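Local coordinates for 3-keto-5-aminohexanoate cleavage protein (Burkholderia xenovorans LB400, PDB 3E02) that probably acts as a zinc-dependent beta-keto acid cleavage enzyme of TIM-barrel fold, cleaving 3-keto-5-aminohexanoate, at residues 117-122 with 146-151. Numbering follows the deposited sequence.
Sequences LNFNIS and FILSNT
A two-stranded antiparallel ribbon, set in the long excursion between barrel strands 109-113 and 168-173 of this TIM-barrel enzyme, pairs Leu-117 with Leu-148 and Asn-118 with Ile-147. Leu-117 and Leu-148 form the hydrogen-bonded pair: Leu-148 N gives to Leu-117 O at 2.8 Å, and Leu-117 N returns a longer bond to Leu-148 O at 3.2 Å. Beyond the non-hydrogen-bonded pair, a weak bond from Phe-119 N to Phe-146 O (3.4 Å) continues the register past the strand ends. The leucine face lies near the metal site: the Phe-119 side chain is about 8 Å from the zinc ion and the Leu-148 side chain about 9 Å from that of His-52. Here a shared anti chi1 (-158° for Phe-119, -179° for Leu-148) lays the two side chains alongside each other, pointing the same way, and Leu-148 CD2 meets ring atom CD2 of Phe-119 obliquely at 3.7 Å. Asn-118 and Ile-147 occupy the other face, turned to the second subunit. There Asn-118 OD1 bonds Ser-116 OG and Asn-118 ND2 bonds Asn-150 O, both of the second subunit, so the ribbon takes part in the subunit interface. The Phe-146 ring packs against Phe-119 CB, its CD2 3.9 Å away, while Phe-119 O sits at the ring edge, in plane, 3.7 Å from the same CD2.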
ATOM      1  N   LEU A 117      -6.788 -10.204 -21.586  1.00 34.89           N
ATOM      2  CA  LEU A 117      -5.382 -10.248 -21.218  1.00 36.02           C
ATOM      3  C   LEU A 117      -4.617 -11.330 -21.952  1.00 34.60           C
ATOM      4  O   LEU A 117      -5.200 -12.346 -22.350  1.00 34.66           O
ATOM      5  CB  LEU A 117      -5.223 -10.518 -19.707  1.00 36.97           C
ATOM      6  CG  LEU A 117      -5.687 -11.871 -19.114  1.00 37.87           C
ATOM      7  CD1 LEU A 117      -4.912 -12.244 -17.848  1.00 37.94           C
ATOM      8  CD2 LEU A 117      -7.197 -11.888 -18.862  1.00 41.08           C
ATOM      9  N   ASN A 118      -3.307 -11.135 -22.057  1.00 33.89           N
ATOM     10  CA  ASN A 118      -2.403 -12.211 -22.479  1.00 33.84           C
ATOM     11  C   ASN A 118      -2.578 -13.334 -21.441  1.00 34.06           C
ATOM     12  O   ASN A 118      -2.750 -13.051 -20.255  1.00 33.90           O
ATOM     13  CB  ASN A 118      -0.943 -11.760 -22.472  1.00 34.05           C
ATOM     14  CG  ASN A 118      -0.626 -10.765 -23.564  1.00 35.37           C
ATOM     15  OD1 ASN A 118      -1.398 -10.594 -24.510  1.00 35.46           O
ATOM     16  ND2 ASN A 118       0.532 -10.117 -23.453  1.00 34.85           N
ATOM     17  N   PHE A 119      -2.615 -14.581 -21.893  1.00 34.35           N
ATOM     18  CA  PHE A 119      -2.837 -15.727 -20.990  1.00 34.21           C
ATOM     19  C   PHE A 119      -1.848 -16.781 -21.477  1.00 34.21           C
ATOM     20  O   PHE A 119      -2.185 -17.620 -22.303  1.00 36.35           O
ATOM     21  CB  PHE A 119      -4.306 -16.173 -21.063  1.00 34.75           C
ATOM     22  CG  PHE A 119      -4.765 -16.940 -19.857  1.00 34.78           C
ATOM     23  CD1 PHE A 119      -4.167 -18.158 -19.513  1.00 40.48           C
ATOM     24  CD2 PHE A 119      -5.807 -16.455 -19.061  1.00 38.75           C
ATOM     25  CE1 PHE A 119      -4.583 -18.868 -18.373  1.00 41.92           C
ATOM     26  CE2 PHE A 119      -6.234 -17.157 -17.922  1.00 39.64           C
ATOM     27  CZ  PHE A 119      -5.626 -18.364 -17.583  1.00 39.31           C
ATOM     28  N   ASN A 120      -0.627 -16.698 -20.951  1.00 34.17           N
ATOM     29  CA  ASN A 120       0.517 -17.480 -21.392  1.00 33.67           C
ATOM     30  C   ASN A 120       0.856 -18.632 -20.437  1.00 34.39           C
ATOM     31  O   ASN A 120       1.410 -18.411 -19.357  1.00 34.06           O
ATOM     32  CB  ASN A 120       1.719 -16.524 -21.563  1.00 33.49           C
ATOM     33  CG  ASN A 120       2.940 -17.178 -22.226  1.00 35.14           C
ATOM     34  OD1 ASN A 120       2.948 -18.380 -22.523  1.00 38.44           O
ATOM     35  ND2 ASN A 120       3.982 -16.372 -22.462  1.00 32.27           N
ATOM     36  N   ILE A 121       0.520 -19.855 -20.849  1.00 34.29           N
ATOM     37  CA  ILE A 121       0.836 -21.078 -20.072  1.00 35.33           C
ATOM     38  C   ILE A 121       1.897 -21.940 -20.785  1.00 36.62           C
ATOM     39  O   ILE A 121       2.102 -23.110 -20.419  1.00 36.02           O
ATOM     40  CB  ILE A 121      -0.451 -21.891 -19.735  1.00 35.77           C
ATOM     41  CG1 ILE A 121      -1.183 -22.374 -21.007  1.00 35.10           C
ATOM     42  CG2 ILE A 121      -1.366 -21.036 -18.852  1.00 36.10           C
ATOM     43  CD1 ILE A 121      -2.384 -23.212 -20.731  1.00 35.36           C
ATOM     44  N   SER A 122       2.585 -21.352 -21.774  1.00 36.60           N
ATOM     45  CA  SER A 122       3.578 -22.052 -22.593  1.00 37.56           C
ATOM     46  C   SER A 122       4.793 -22.580 -21.834  1.00 38.65           C
ATOM     47  O   SER A 122       5.356 -23.594 -22.231  1.00 37.80           O
ATOM     48  CB  SER A 122       4.056 -21.146 -23.734  1.00 37.88           C
ATOM     49  OG  SER A 122       4.822 -20.052 -23.241  1.00 36.74           O
ATOM     50  N   PHE A 146      -1.564 -15.732 -27.510  1.00 37.87           N
ATOM     51  CA  PHE A 146      -2.976 -15.823 -27.165  1.00 37.07           C
ATOM     52  C   PHE A 146      -3.431 -14.730 -26.208  1.00 36.47           C
ATOM     53  O   PHE A 146      -2.705 -14.381 -25.278  1.00 35.87           O
ATOM     54  CB  PHE A 146      -3.246 -17.175 -26.519  1.00 37.41           C
ATOM     55  CG  PHE A 146      -4.663 -17.372 -26.046  1.00 39.61           C
ATOM     56  CD1 PHE A 146      -5.704 -17.525 -26.955  1.00 44.80           C
ATOM     57  CD2 PHE A 146      -4.959 -17.418 -24.685  1.00 41.74           C
ATOM     58  CE1 PHE A 146      -7.021 -17.704 -26.508  1.00 41.69           C
ATOM     59  CE2 PHE A 146      -6.264 -17.602 -24.240  1.00 43.19           C
ATOM     60  CZ  PHE A 146      -7.295 -17.751 -25.159  1.00 41.00           C
ATOM     61  N   ILE A 147      -4.656 -14.247 -26.439  1.00 36.14           N
ATOM     62  CA  ILE A 147      -5.333 -13.273 -25.585  1.00 36.28           C
ATOM     63  C   ILE A 147      -6.645 -13.923 -25.145  1.00 37.01           C
ATOM     64  O   ILE A 147      -7.412 -14.394 -25.991  1.00 37.38           O
ATOM     65  CB  ILE A 147      -5.668 -11.964 -26.344  1.00 36.30           C
ATOM     66  CG1 ILE A 147      -4.398 -11.291 -26.886  1.00 34.65           C
ATOM     67  CG2 ILE A 147      -6.433 -10.982 -25.422  1.00 36.24           C
ATOM     68  CD1 ILE A 147      -4.673 -10.162 -27.873  1.00 35.30           C
ATOM     69  N   LEU A 148      -6.890 -13.976 -23.839  1.00 37.24           N
ATOM     70  CA  LEU A 148      -8.182 -14.429 -23.312  1.00 38.10           C
ATOM     71  C   LEU A 148      -9.062 -13.186 -23.523  1.00 38.47           C
ATOM     72  O   LEU A 148      -8.936 -12.197 -22.801  1.00 38.44           O
ATOM     73  CB  LEU A 148      -8.098 -14.824 -21.839  1.00 38.41           C
ATOM     74  CG  LEU A 148      -9.415 -15.320 -21.224  1.00 40.43           C
ATOM     75  CD1 LEU A 148      -9.829 -16.660 -21.858  1.00 45.02           C
ATOM     76  CD2 LEU A 148      -9.292 -15.449 -19.721  1.00 39.56           C
ATOM     77  N   SER A 149      -9.911 -13.237 -24.540  1.00 38.38           N
ATOM     78  CA  SER A 149     -10.709 -12.077 -24.965  1.00 37.84           C
ATOM     79  C   SER A 149     -11.966 -11.850 -24.145  1.00 37.84           C
ATOM     80  O   SER A 149     -12.773 -12.741 -24.034  1.00 38.91           O
ATOM     81  CB  SER A 149     -11.115 -12.236 -26.431  1.00 38.15           C
ATOM     82  OG  SER A 149     -11.857 -11.101 -26.885  1.00 37.39           O
ATOM     83  N   ASN A 150     -12.133 -10.653 -23.577  1.00 37.38           N
ATOM     84  CA  ASN A 150     -13.371 -10.250 -22.882  1.00 37.08           C
ATOM     85  C   ASN A 150     -13.519  -8.736 -23.067  1.00 35.72           C
ATOM     86  O   ASN A 150     -13.284  -7.965 -22.156  1.00 35.14           O
ATOM     87  CB  ASN A 150     -13.345 -10.610 -21.389  1.00 38.45           C
ATOM     88  CG  ASN A 150     -13.131 -12.071 -21.150  1.00 43.88           C
ATOM     89  OD1 ASN A 150     -14.045 -12.848 -21.351  1.00 48.53           O
ATOM     90  ND2 ASN A 150     -11.914 -12.463 -20.735  1.00 44.55           N
ATOM     91  N   THR A 151     -13.902  -8.326 -24.275  1.00 34.88           N
ATOM     92  CA  THR A 151     -14.073  -6.909 -24.587  1.00 33.43           C
ATOM     93  C   THR A 151     -15.288  -6.374 -23.838  1.00 33.38           C
ATOM     94  O   THR A 151     -16.096  -7.159 -23.329  1.00 33.91           O
ATOM     95  CB  THR A 151     -14.228  -6.648 -26.091  1.00 32.94           C
ATOM     96  OG1 THR A 151     -15.465  -7.195 -26.544  1.00 33.48           O
ATOM     97  CG2 THR A 151     -13.057  -7.222 -26.898  1.00 34.05           C
TER